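Local coordinates for CglIIR protein (Corynebacterium glutamicum, PDB 6F1S) that forms the H subunit of the CglI restriction endonuclease, which contains a DEAD-Z1 helicase-like motor that probably hydrolyses NTP; this chain is its C-terminal domain, at residues A[19-24]-A[116-121]; A[23-28]-A[102-107]; A[37-42]-A[151-156]; A[52-57]-A[78-83]; A[112-117]-A[128-133]. All blocks are in the same frame, centred on the assembly; numbering follows the deposited sequence.

Interaction 1: residues A[19-24]-A[116-121]; sequences GVNYFA and ALSRAE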
# COMPACT_ATOMS: atom_id res chain seq x y z
N GLY A 19 -8.94 -0.43 12.62
CA GLY A 19 -9.59 0.85 12.39
C GLY A 19 -8.64 2.02 12.22
O GLY A 19 -9.06 3.17 12.17
N VAL A 20 -7.34 1.72 12.14
CA VAL A 20 -6.32 2.74 11.98
C VAL A 20 -5.55 2.52 10.67
O VAL A 20 -5.24 1.38 10.30
CB VAL A 20 -5.33 2.73 13.18
CG1 VAL A 20 -4.22 3.76 12.98
CG2 VAL A 20 -6.08 3.00 14.48
N ASN A 21 -5.28 3.61 9.95
CA ASN A 21 -4.41 3.57 8.77
C ASN A 21 -2.95 3.50 9.17
O ASN A 21 -2.51 4.20 10.07
CB ASN A 21 -4.62 4.80 7.88
CG ASN A 21 -5.84 4.69 6.98
OD1 ASN A 21 -6.09 3.66 6.36
ND2 ASN A 21 -6.61 5.77 6.90
N TYR A 22 -2.18 2.65 8.49
CA TYR A 22 -0.73 2.65 8.65
C TYR A 22 -0.09 2.63 7.28
O TYR A 22 -0.42 1.79 6.46
CB TYR A 22 -0.25 1.45 9.47
CG TYR A 22 -0.84 1.34 10.86
CD1 TYR A 22 -0.30 2.03 11.93
CD2 TYR A 22 -1.94 0.52 11.10
CE1 TYR A 22 -0.84 1.93 13.20
CE2 TYR A 22 -2.49 0.41 12.37
CZ TYR A 22 -1.93 1.12 13.42
OH TYR A 22 -2.48 1.00 14.68
N PHE A 23 0.82 3.56 7.01
CA PHE A 23 1.51 3.53 5.74
C PHE A 23 3.03 3.54 5.93
O PHE A 23 3.54 4.09 6.90
CB PHE A 23 1.06 4.69 4.83
CG PHE A 23 1.86 5.96 4.99
CD1 PHE A 23 1.51 6.89 5.96
CD2 PHE A 23 2.94 6.23 4.16
CE1 PHE A 23 2.23 8.07 6.11
CE2 PHE A 23 3.66 7.41 4.30
CZ PHE A 23 3.30 8.33 5.28
N ALA A 24 3.73 2.90 5.00
CA ALA A 24 5.19 2.88 5.02
C ALA A 24 5.76 4.23 4.62
O ALA A 24 5.58 4.68 3.49
CB ALA A 24 5.71 1.78 4.09
N ALA A 116 -11.43 9.48 3.46
CA ALA A 116 -12.85 9.18 3.67
C ALA A 116 -13.16 7.75 3.27
O ALA A 116 -13.93 7.07 3.94
CB ALA A 116 -13.73 10.17 2.89
N LEU A 117 -12.56 7.31 2.16
CA LEU A 117 -12.75 5.94 1.69
C LEU A 117 -12.35 4.95 2.77
O LEU A 117 -13.11 4.04 3.10
CB LEU A 117 -11.92 5.68 0.41
CG LEU A 117 -12.12 4.37 -0.36
CD1 LEU A 117 -11.71 4.55 -1.81
CD2 LEU A 117 -11.36 3.20 0.25
N SER A 118 -11.16 5.13 3.33
CA SER A 118 -10.63 4.19 4.31
C SER A 118 -11.41 4.24 5.62
O SER A 118 -11.61 3.22 6.27
CB SER A 118 -9.14 4.44 4.56
OG SER A 118 -8.92 5.71 5.15
N ARG A 119 -11.86 5.43 6.01
CA ARG A 119 -12.67 5.52 7.21
C ARG A 119 -14.00 4.79 7.02
O ARG A 119 -14.51 4.16 7.95
CB ARG A 119 -12.91 6.99 7.59
CG ARG A 119 -11.67 7.68 8.13
CD ARG A 119 -12.03 8.99 8.81
NE ARG A 119 -10.94 9.50 9.64
CZ ARG A 119 -10.29 10.63 9.41
NH1 ARG A 119 -10.62 11.38 8.37
NH2 ARG A 119 -9.31 11.01 10.22
N ALA A 120 -14.54 4.84 5.81
CA ALA A 120 -15.82 4.20 5.53
C ALA A 120 -15.71 2.67 5.41
O ALA A 120 -16.71 1.97 5.55
CB ALA A 120 -16.43 4.78 4.25
N GLU A 121 -14.51 2.16 5.16
CA GLU A 121 -14.33 0.71 5.02
C GLU A 121 -14.07 0.06 6.37
O GLU A 121 -12.99 0.21 6.94
CB GLU A 121 -13.18 0.40 4.07
CG GLU A 121 -12.90 -1.09 3.90
CD GLU A 121 -14.14 -1.86 3.46
OE1 GLU A 121 -14.60 -2.72 4.24
OE2 GLU A 121 -14.65 -1.60 2.35

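Interaction 2: residues A[23-28]-A[102-107]; sequences FAADPR and VNQGTG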
# COMPACT_ATOMS: atom_id res chain seq x y z
N PHE A 23 0.82 3.56 7.01
CA PHE A 23 1.51 3.53 5.74
C PHE A 23 3.03 3.54 5.93
O PHE A 23 3.54 4.09 6.90
CB PHE A 23 1.06 4.69 4.83
CG PHE A 23 1.86 5.96 4.99
CD1 PHE A 23 1.51 6.89 5.96
CD2 PHE A 23 2.94 6.23 4.16
CE1 PHE A 23 2.23 8.07 6.11
CE2 PHE A 23 3.66 7.41 4.30
CZ PHE A 23 3.30 8.33 5.28
N ALA A 24 3.73 2.90 5.00
CA ALA A 24 5.19 2.88 5.02
C ALA A 24 5.76 4.23 4.62
O ALA A 24 5.58 4.68 3.49
CB ALA A 24 5.71 1.78 4.09
N ALA A 25 6.47 4.86 5.55
CA ALA A 25 7.11 6.15 5.30
C ALA A 25 8.24 6.02 4.29
O ALA A 25 8.45 6.90 3.45
CB ALA A 25 7.63 6.74 6.59
N ASP A 26 8.97 4.91 4.38
CA ASP A 26 10.15 4.71 3.54
C ASP A 26 10.22 3.28 2.98
O ASP A 26 11.12 2.52 3.33
CB ASP A 26 11.42 5.02 4.35
CG ASP A 26 12.67 5.08 3.49
OD1 ASP A 26 12.54 5.31 2.27
OD2 ASP A 26 13.78 4.90 4.03
N PRO A 27 9.28 2.92 2.10
CA PRO A 27 9.29 1.56 1.56
C PRO A 27 10.42 1.31 0.57
O PRO A 27 10.91 2.25 -0.06
CB PRO A 27 7.93 1.45 0.87
CG PRO A 27 7.61 2.85 0.47
CD PRO A 27 8.17 3.72 1.55
N ARG A 28 10.81 0.05 0.44
CA ARG A 28 11.75 -0.37 -0.60
C ARG A 28 11.16 -1.53 -1.40
O ARG A 28 10.59 -2.45 -0.82
CB ARG A 28 13.09 -0.79 0.03
N VAL A 102 3.40 12.98 -3.89
CA VAL A 102 3.62 13.16 -2.47
C VAL A 102 5.11 13.01 -2.20
O VAL A 102 5.74 12.07 -2.67
CB VAL A 102 2.82 12.13 -1.63
CG1 VAL A 102 3.08 12.32 -0.15
CG2 VAL A 102 1.33 12.21 -1.95
N ASN A 103 5.70 13.95 -1.46
CA ASN A 103 7.11 13.83 -1.15
C ASN A 103 7.34 12.88 0.01
O ASN A 103 6.48 12.69 0.85
CB ASN A 103 7.73 15.19 -0.83
CG ASN A 103 7.85 16.07 -2.05
OD1 ASN A 103 8.65 15.80 -2.95
ND2 ASN A 103 7.07 17.14 -2.10
N GLN A 104 8.52 12.27 0.03
CA GLN A 104 8.89 11.36 1.10
C GLN A 104 9.10 12.14 2.40
O GLN A 104 9.63 13.25 2.39
CB GLN A 104 10.15 10.58 0.71
CG GLN A 104 10.39 9.32 1.52
CD GLN A 104 10.92 9.61 2.91
OE1 GLN A 104 11.61 10.60 3.13
NE2 GLN A 104 10.58 8.75 3.87
N GLY A 105 8.68 11.54 3.51
CA GLY A 105 8.96 12.08 4.82
C GLY A 105 8.07 13.21 5.30
O GLY A 105 8.36 13.83 6.31
N THR A 106 6.97 13.47 4.59
CA THR A 106 6.07 14.55 4.99
C THR A 106 5.11 14.12 6.10
O THR A 106 4.40 14.96 6.66
CB THR A 106 5.25 15.09 3.81
OG1 THR A 106 4.42 14.04 3.28
CG2 THR A 106 6.16 15.63 2.72
N GLY A 107 5.07 12.83 6.39
CA GLY A 107 4.25 12.32 7.48
C GLY A 107 2.86 11.87 7.08
O GLY A 107 2.12 11.35 7.91

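Interaction 3: residues A[37-42]-A[151-156]; sequences KKLLAY and PIWVPN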
# COMPACT_ATOMS: atom_id res chain seq x y z
N LYS A 37 5.03 -3.42 -13.25
CA LYS A 37 4.38 -4.10 -14.37
C LYS A 37 3.19 -4.91 -13.88
O LYS A 37 2.12 -4.91 -14.50
CB LYS A 37 5.39 -5.01 -15.09
CG LYS A 37 4.87 -5.64 -16.37
CD LYS A 37 5.81 -6.75 -16.85
CE LYS A 37 5.50 -7.19 -18.28
NZ LYS A 37 5.85 -6.13 -19.27
N LYS A 38 3.37 -5.60 -12.77
CA LYS A 38 2.34 -6.44 -12.17
C LYS A 38 1.13 -5.63 -11.70
O LYS A 38 -0.01 -5.96 -12.03
CB LYS A 38 2.93 -7.24 -11.00
CG LYS A 38 1.92 -7.78 -10.01
CD LYS A 38 1.45 -9.18 -10.36
CE LYS A 38 0.82 -9.88 -9.16
NZ LYS A 38 1.80 -10.06 -8.05
N LEU A 39 1.38 -4.57 -10.93
CA LEU A 39 0.30 -3.74 -10.39
C LEU A 39 -0.43 -2.97 -11.49
O LEU A 39 -1.65 -2.85 -11.46
CB LEU A 39 0.84 -2.78 -9.33
CG LEU A 39 1.34 -3.41 -8.02
CD1 LEU A 39 1.83 -2.35 -7.05
CD2 LEU A 39 0.25 -4.26 -7.37
N LEU A 40 0.32 -2.46 -12.47
CA LEU A 40 -0.28 -1.74 -13.58
C LEU A 40 -1.10 -2.65 -14.49
O LEU A 40 -2.12 -2.23 -15.05
CB LEU A 40 0.78 -1.00 -14.39
CG LEU A 40 1.43 0.20 -13.68
CD1 LEU A 40 2.48 0.84 -14.57
CD2 LEU A 40 0.37 1.22 -13.27
N ALA A 41 -0.66 -3.90 -14.65
CA ALA A 41 -1.44 -4.87 -15.42
C ALA A 41 -2.72 -5.22 -14.67
O ALA A 41 -3.76 -5.44 -15.28
CB ALA A 41 -0.64 -6.13 -15.70
N TYR A 42 -2.64 -5.25 -13.35
CA TYR A 42 -3.81 -5.52 -12.52
C TYR A 42 -4.80 -4.37 -12.63
O TYR A 42 -6.01 -4.59 -12.79
CB TYR A 42 -3.41 -5.75 -11.06
CG TYR A 42 -4.56 -6.17 -10.16
CD1 TYR A 42 -5.48 -5.24 -9.68
CD2 TYR A 42 -4.71 -7.50 -9.77
CE1 TYR A 42 -6.52 -5.62 -8.87
CE2 TYR A 42 -5.76 -7.89 -8.95
CZ TYR A 42 -6.66 -6.95 -8.50
OH TYR A 42 -7.70 -7.32 -7.69
N PRO A 151 9.89 4.84 -10.45
CA PRO A 151 8.73 5.13 -9.59
C PRO A 151 8.73 4.31 -8.31
O PRO A 151 9.48 3.34 -8.20
CB PRO A 151 7.55 4.73 -10.47
CG PRO A 151 8.09 3.57 -11.25
CD PRO A 151 9.54 3.88 -11.52
N ILE A 152 7.90 4.72 -7.35
CA ILE A 152 7.72 3.97 -6.12
C ILE A 152 6.24 3.65 -5.96
O ILE A 152 5.38 4.35 -6.49
CB ILE A 152 8.24 4.76 -4.89
CG1 ILE A 152 8.35 3.87 -3.65
CG2 ILE A 152 7.34 5.97 -4.59
CD1 ILE A 152 9.42 2.82 -3.73
N TRP A 153 5.94 2.56 -5.25
CA TRP A 153 4.59 2.30 -4.77
C TRP A 153 4.62 2.39 -3.25
O TRP A 153 5.49 1.79 -2.62
CB TRP A 153 4.09 0.92 -5.21
CG TRP A 153 3.64 0.82 -6.63
CD1 TRP A 153 4.40 0.44 -7.70
CD2 TRP A 153 2.33 1.09 -7.15
NE1 TRP A 153 3.65 0.45 -8.84
CE2 TRP A 153 2.37 0.85 -8.54
CE3 TRP A 153 1.13 1.51 -6.57
CZ2 TRP A 153 1.26 1.01 -9.36
CZ3 TRP A 153 0.02 1.68 -7.39
CH2 TRP A 153 0.09 1.42 -8.77
N VAL A 154 3.69 3.14 -2.67
CA VAL A 154 3.63 3.27 -1.22
C VAL A 154 2.38 2.59 -0.67
O VAL A 154 1.26 2.90 -1.09
CB VAL A 154 3.65 4.75 -0.79
CG1 VAL A 154 3.81 4.86 0.71
CG2 VAL A 154 4.78 5.50 -1.50
N PRO A 155 2.56 1.64 0.25
CA PRO A 155 1.42 0.90 0.81
C PRO A 155 0.80 1.55 2.05
O PRO A 155 1.50 2.07 2.91
CB PRO A 155 2.05 -0.45 1.17
CG PRO A 155 3.45 -0.08 1.57
CD PRO A 155 3.85 1.07 0.68
N ASN A 156 -0.52 1.50 2.13
CA ASN A 156 -1.26 1.94 3.30
C ASN A 156 -2.23 0.84 3.67
O ASN A 156 -3.07 0.45 2.87
CB ASN A 156 -1.99 3.26 3.03
CG ASN A 156 -2.92 3.66 4.17
OD1 ASN A 156 -2.57 4.52 4.99
ND2 ASN A 156 -4.10 3.05 4.23

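Interaction 4: residues A[52-57]-A[78-83]; sequences IGMRAI and AALLDF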
# COMPACT_ATOMS: atom_id res chain seq x y z
N ILE A 52 -9.92 -8.58 -3.61
CA ILE A 52 -8.86 -9.50 -4.01
C ILE A 52 -8.60 -10.51 -2.90
O ILE A 52 -8.71 -10.18 -1.72
CB ILE A 52 -7.58 -8.72 -4.37
CG1 ILE A 52 -6.50 -9.64 -4.94
CG2 ILE A 52 -7.07 -7.94 -3.16
CD1 ILE A 52 -5.23 -8.93 -5.34
N GLY A 53 -8.30 -11.75 -3.28
CA GLY A 53 -8.07 -12.82 -2.33
C GLY A 53 -6.84 -12.62 -1.46
O GLY A 53 -5.85 -12.03 -1.89
N MSE A 54 -6.90 -13.13 -0.23
CA MSE A 54 -5.85 -12.95 0.77
C MSE A 54 -4.46 -13.34 0.30
O MSE A 54 -3.51 -12.59 0.49
CB MSE A 54 -6.19 -13.76 2.03
CG MSE A 54 -7.42 -13.27 2.75
SE MSE A 54 -7.29 -11.38 3.21
CE MSE A 54 -8.94 -11.20 4.21
N ARG A 55 -4.35 -14.51 -0.31
CA ARG A 55 -3.07 -14.99 -0.79
C ARG A 55 -2.45 -14.06 -1.84
O ARG A 55 -1.23 -13.92 -1.92
CB ARG A 55 -3.22 -16.40 -1.37
CG ARG A 55 -1.94 -16.97 -1.91
CD ARG A 55 -2.15 -18.33 -2.55
NE ARG A 55 -0.93 -18.80 -3.18
CZ ARG A 55 -0.83 -19.96 -3.83
NH1 ARG A 55 -1.88 -20.76 -3.92
NH2 ARG A 55 0.33 -20.31 -4.38
N ALA A 56 -3.30 -13.41 -2.63
CA ALA A 56 -2.81 -12.52 -3.68
C ALA A 56 -2.30 -11.22 -3.08
O ALA A 56 -1.29 -10.67 -3.53
CB ALA A 56 -3.90 -12.25 -4.70
N ILE A 57 -3.00 -10.73 -2.06
CA ILE A 57 -2.54 -9.60 -1.26
C ILE A 57 -1.17 -9.87 -0.65
O ILE A 57 -0.26 -9.04 -0.76
CB ILE A 57 -3.54 -9.29 -0.12
CG1 ILE A 57 -4.72 -8.49 -0.65
CG2 ILE A 57 -2.86 -8.50 0.98
CD1 ILE A 57 -4.38 -7.04 -0.94
N ALA A 78 0.16 -11.73 9.01
CA ALA A 78 -0.31 -12.71 9.98
C ALA A 78 -1.80 -12.53 10.27
O ALA A 78 -2.56 -13.50 10.33
CB ALA A 78 0.49 -12.62 11.27
N ALA A 79 -2.23 -11.27 10.43
CA ALA A 79 -3.64 -10.96 10.66
C ALA A 79 -4.51 -11.44 9.50
O ALA A 79 -5.60 -11.95 9.71
CB ALA A 79 -3.82 -9.47 10.87
N LEU A 80 -4.02 -11.25 8.28
CA LEU A 80 -4.76 -11.67 7.09
C LEU A 80 -4.93 -13.18 7.04
O LEU A 80 -5.99 -13.67 6.65
CB LEU A 80 -4.06 -11.18 5.82
CG LEU A 80 -3.95 -9.66 5.68
CD1 LEU A 80 -3.22 -9.32 4.40
CD2 LEU A 80 -5.32 -9.00 5.71
N LEU A 81 -3.89 -13.92 7.44
CA LEU A 81 -3.96 -15.38 7.47
C LEU A 81 -4.96 -15.86 8.52
O LEU A 81 -5.65 -16.86 8.31
CB LEU A 81 -2.58 -15.98 7.74
CG LEU A 81 -1.53 -15.77 6.65
CD1 LEU A 81 -0.22 -16.45 7.02
CD2 LEU A 81 -2.04 -16.28 5.30
N ASP A 82 -5.04 -15.14 9.63
CA ASP A 82 -6.04 -15.44 10.66
C ASP A 82 -7.44 -15.27 10.09
O ASP A 82 -8.34 -16.07 10.38
CB ASP A 82 -5.84 -14.55 11.88
N PHE A 83 -7.63 -14.25 9.26
CA PHE A 83 -8.91 -14.04 8.59
C PHE A 83 -9.23 -15.17 7.62
O PHE A 83 -10.39 -15.53 7.45
CB PHE A 83 -8.90 -12.71 7.83
CG PHE A 83 -9.09 -11.52 8.72
CD1 PHE A 83 -10.05 -11.53 9.71
CD2 PHE A 83 -8.29 -10.40 8.57
CE1 PHE A 83 -10.22 -10.43 10.53
CE2 PHE A 83 -8.45 -9.31 9.39
CZ PHE A 83 -9.42 -9.32 10.37

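Interaction 5: residues A[112-117]-A[128-133]; sequences PTDQAL and ILYRIE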
# COMPACT_ATOMS: atom_id res chain seq x y z
N PRO A 112 -7.58 13.46 0.43
CA PRO A 112 -8.81 13.59 1.24
C PRO A 112 -9.86 12.56 0.86
O PRO A 112 -10.60 12.09 1.72
CB PRO A 112 -9.29 15.01 0.92
CG PRO A 112 -8.07 15.74 0.45
CD PRO A 112 -7.26 14.72 -0.28
N THR A 113 -9.92 12.21 -0.42
CA THR A 113 -10.88 11.21 -0.90
C THR A 113 -10.58 9.82 -0.34
O THR A 113 -11.48 9.10 0.07
CB THR A 113 -10.89 11.14 -2.44
OG1 THR A 113 -11.37 12.38 -2.96
CG2 THR A 113 -11.78 10.01 -2.94
N ASP A 114 -9.30 9.45 -0.32
CA ASP A 114 -8.92 8.13 0.18
C ASP A 114 -8.96 8.05 1.72
O ASP A 114 -9.12 6.96 2.28
CB ASP A 114 -7.53 7.75 -0.36
CG ASP A 114 -7.57 7.40 -1.84
OD1 ASP A 114 -8.59 6.83 -2.27
OD2 ASP A 114 -6.60 7.69 -2.57
N GLN A 115 -8.81 9.19 2.39
CA GLN A 115 -9.04 9.27 3.83
C GLN A 115 -10.48 8.85 4.14
O GLN A 115 -10.71 7.96 4.96
CB GLN A 115 -8.79 10.69 4.36
CG GLN A 115 -7.39 10.95 4.93
CD GLN A 115 -7.08 10.14 6.19
OE1 GLN A 115 -7.98 9.61 6.84
NE2 GLN A 115 -5.80 10.03 6.52
N ALA A 116 -11.43 9.48 3.46
CA ALA A 116 -12.85 9.18 3.67
C ALA A 116 -13.16 7.75 3.27
O ALA A 116 -13.93 7.07 3.94
CB ALA A 116 -13.73 10.17 2.89
N LEU A 117 -12.56 7.31 2.16
CA LEU A 117 -12.75 5.94 1.69
C LEU A 117 -12.35 4.95 2.77
O LEU A 117 -13.11 4.04 3.10
CB LEU A 117 -11.92 5.68 0.41
CG LEU A 117 -12.12 4.37 -0.36
CD1 LEU A 117 -11.71 4.55 -1.81
CD2 LEU A 117 -11.36 3.20 0.25
N ILE A 128 -4.25 0.21 0.31
CA ILE A 128 -4.21 1.30 -0.64
C ILE A 128 -2.78 1.47 -1.14
O ILE A 128 -1.86 1.65 -0.34
CB ILE A 128 -4.72 2.62 -0.02
CG1 ILE A 128 -6.14 2.44 0.53
CG2 ILE A 128 -4.66 3.75 -1.03
CD1 ILE A 128 -6.74 3.72 1.14
N LEU A 129 -2.59 1.41 -2.45
CA LEU A 129 -1.26 1.59 -3.03
C LEU A 129 -1.19 2.87 -3.86
O LEU A 129 -2.00 3.09 -4.76
CB LEU A 129 -0.88 0.37 -3.89
CG LEU A 129 -0.54 -0.90 -3.10
CD1 LEU A 129 -0.54 -2.15 -3.98
CD2 LEU A 129 0.78 -0.76 -2.39
N TYR A 130 -0.23 3.73 -3.52
CA TYR A 130 -0.01 4.98 -4.24
C TYR A 130 1.23 4.90 -5.10
O TYR A 130 2.33 4.61 -4.60
CB TYR A 130 0.13 6.16 -3.26
CG TYR A 130 -1.16 6.87 -2.92
CD1 TYR A 130 -2.37 6.19 -2.90
CD2 TYR A 130 -1.17 8.23 -2.60
CE1 TYR A 130 -3.55 6.84 -2.57
CE2 TYR A 130 -2.34 8.88 -2.28
CZ TYR A 130 -3.53 8.18 -2.27
OH TYR A 130 -4.71 8.82 -1.95
N ARG A 131 1.07 5.14 -6.40
CA ARG A 131 2.21 5.16 -7.32
C ARG A 131 2.73 6.58 -7.48
O ARG A 131 2.01 7.46 -7.94
CB ARG A 131 1.83 4.58 -8.68
CG ARG A 131 3.01 4.26 -9.60
CD ARG A 131 2.53 3.83 -10.98
NE ARG A 131 3.61 3.36 -11.84
CZ ARG A 131 4.35 4.16 -12.60
NH1 ARG A 131 4.13 5.47 -12.61
NH2 ARG A 131 5.32 3.64 -13.35
N ILE A 132 3.97 6.80 -7.07
CA ILE A 132 4.57 8.13 -7.13
C ILE A 132 5.78 8.13 -8.06
O ILE A 132 6.70 7.34 -7.89
CB ILE A 132 5.01 8.61 -5.74
CG1 ILE A 132 3.81 8.67 -4.80
CG2 ILE A 132 5.69 9.98 -5.83
CD1 ILE A 132 4.17 8.96 -3.37
N GLU A 133 5.75 9.03 -9.04
CA GLU A 133 6.80 9.11 -10.05
C GLU A 133 7.14 10.57 -10.37
O GLU A 133 6.27 11.43 -10.37
CB GLU A 133 6.35 8.39 -11.32
CG GLU A 133 7.41 8.29 -12.40
CD GLU A 133 6.80 8.05 -13.78
OE1 GLU A 133 6.22 6.97 -14.00
OE2 GLU A 133 6.92 8.95 -14.64

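Interaction 1: residues A[19-24]-A[116-121]
Asn21 and Ser118 are the closest pair of the two backbones, with Asn21 CA 7.7 Å from Ser118 CA. Residues 19-24 run into and through the short strand 21-23, while 116-120 form the last turn of helix 112-120, and Glu121 is the first residue beyond it. With 76 Å² buried in all, the contact amounts to one side-chain hydrogen bond spanning the gap between strand and helix. Asn21 ND2 donates to Ser118 OG over 2.9 Å, and an N-H...O angle of 178° makes the bond practically straight. The hydroxyl oxygen also lies within 2° of the amide plane of Asn21, so an in-plane N-H points right at it. Beside this bond, Asn21 OD1 approaches Ser118 CB to 3.6 Å. The seryl OG stands between its own backbone N and carbonyl carbon (chi1 64°), a position from which it is also hydrogen-bonded to the carbonyl oxygens of Asp114 and Gln115 in the preceding turn. Accepting from Asn21, the hydroxyl therefore joins the strand to the helix backbone. The other end of the amide is held too, because Asn21 OD1 is bonded to Asn156 ND2; a bond to each end of the amide fixes its rotation. Strand 21-23 is an outermost strand of the mixed five-stranded sheet, with Tyr22 and Ala24 making backbone hydrogen bonds to Ile157 and Pro155 of strand 152-158. Helix 112-120 packs on the sheet through Leu117 and Ser118, which both touch Leu126, and beyond its end Lys158 is hydrogen-bonded to the carbonyl O of Glu121.

Interaction 2: residues A[23-28]-A[102-107]
Phe23 meets Gly107 with the edge of its ring: Phe23 CE1 is 3.7 Å from Gly107 O, and the oxygen lies near the ring plane. A chi1 of 89° turns this ring toward residues 102-107. After Phe23 the chain leaves strand 21-23 for the loop to strand 28-29, and there Ala25 makes the polar link. Its carbonyl O accepts a hydrogen bond of 2.9 Å from Gln104 NE2, with the nitrogen standing 59° out of the carbonyl plane, well above it and off the lone pairs. The side chain of Gln104 does not set out toward Ala25; the bend at chi2 (-76°) turns its amide back that way. The donor belongs to a type II beta turn from Asn103 to Thr106, in which Gly105 takes the positive phi expected at the third position. The contact thus joins two surface loops, one between strands 21-23 and 28-29, the other between strand 92-100 and helix 112-120. Asp26 adds a van der Waals contact, its CB lying 3.9 Å from Gln104 NE2. The backbone nitrogens of Ala25 and Asp26 are hydrogen-bonded to OD1 and OD2 of Asp70, so a single carboxylate holds the bend that presents the Ala25 carbonyl. Pro27 then bonds through its O to Ser148 OG, and Arg28 pairs with Thr65 in the small two-stranded sheet.

Interaction 3: residues A[37-42]-A[151-156]
Leu39 and Trp153 approach from opposite directions and form the tight part of this helix-to-strand contact. Leu39 CD1 sits over the five-membered ring of the indole, 3.5 Å from its centroid and 10° off the ring normal, a nearly vertical CH-pi contact. The methyl is centred: it lies 3.5 Å from Trp153 CD2, one of the two atoms shared by the rings, and 3.7 Å from Trp153 CG. Lower on the same side chain, Leu39 CB comes to 3.8 Å from Trp153 CZ2, so the leucine extends from the pyrrole part toward the benzene part of the indole. Both side chains are buried, and the gap they bridge is wide, 9.3 Å between Leu39 CA and Trp153 CA; the two long side chains, not close backbones, join the elements. The second contact is looser. Leu40, which is partly exposed, brings only CD2 to the indole, 4.0 Å from Trp153 CZ2 and at the ring edge instead of over a face. Farther out, Lys37 turns away from the strand and is exposed. The polar end of the indole is satisfied from the helix itself, since NE1 is hydrogen-bonded to OD1 of Asp36, which fixes how the ring is turned. Helix 32-46 thus lies against one face of the mixed sheet: Trp153 stands on strand 152-158 and touches Leu129 and Arg131 of strand 126-132, while Leu40 and Trp153 both reach Thr98 of strand 92-100.

Interaction 4: residues A[52-57]-A[78-83]
Leu80 enters the groove between Met54 and Ile57, a helix-helix packing of the first turn of helix 54-61 against the middle of helix 73-86. Its two methyls divide the work. Leu80 CD1 is 3.5 Å from Ile57 CG2, the two side chains crossing at about a right angle, whereas Leu80 CD2 lies 4.0 Å from SE of Met54, a selenomethionine. The backbones come near at this point, with Met54 CA 6.5 Å from Leu80 CA. One turn along helix 73-86, the terminal methyl takes over: Met54 CE is 3.9 Å from Phe83 CB. A bend at chi2 (-56°) carries the selenium along the face of the partner helix instead of straight out, which lets one side chain serve both Leu80 and Phe83. No hydrogen bond crosses the interface, and the 197 Å² buried between the segments are essentially apolar. In the next shell, Pro125 touches both Met54 and Leu80, and Ala92, at the start of strand 92-100, touches Met54 and Ile57, so these two residues pack against the same side chains and extend the apolar cluster to the sheet. Phe83 continues to Pro160 near the end of the chain. What positions Met54 and Ile57 is the way helix 54-61 begins. Ile52 pairs by its backbone with Ala92 in the sheet, the chain turns at Gly53 in the N-cap position, and the first turn is closed by the hydrogen bond of 3.1 Å from Ile57 N to Gly53 O.

Interaction 5: residues A[112-117]-A[128-133]
Ile128 and Asp114 make the van der Waals part: Ile128 CD1 packs on the helix backbone, 4.2 Å from Asp114 O, and on Asp114 CB at 4.4 Å. Helix and strand stand 8.3 Å apart here, measured between Asp114 CA and Ile128 CA.

The polar part brings Asp114 and Tyr130 together from opposite directions, their carboxylate and ring planes 63° apart. Asp114 OD2 and Tyr130 OH are modelled too close to be believed, so the exact geometry there is doubtful. Firmer evidence lies with the outside partners, as Asp114 OD1 forms a salt bridge with Arg97 NH2 and Tyr130 OH is hydrogen-bonded to Ser111 N just before the helix. A molecule of 1,2-ethanediol, probably from crystallisation, lies about 3 Å from the Tyr130 side chain.

Within 128-133, and not across the contact, there is a salt bridge with a hydrogen bond from Arg131 NH1 to Glu133 OE1 (2.9 Å, N-H...O angle 163°).

The contact lies in a beta-alpha-beta crossover, in which helix 112-120 links the parallel strands 92-100 and 126-132. The helix covers the sheet face carrying Ile128 and Tyr130, while Leu129 faces Leu39 of helix 32-46 on the other side.

How the interactions relate
From the N terminus, residues 19-28 open both interaction 1 and interaction 2, tying the first edge strand and its loop to helix 112-120 and to the turn after strand 92-100. Interaction 3 starts next, on helix 32-46, and closes last, on strand 152-158; its long loop therefore crosses those of interactions 1 and 2. Interaction 4 opens and closes within all three, joining two consecutive helices. Interaction 5 begins on the stretch where interaction 1 ends and also falls within the span of interaction 3. Interactions 1, 3 and 5 share the mixed sheet, where Val154 N bonds to Tyr130 O between interactions 3 and 5, and strand 21-23 neighbours strand 152-158.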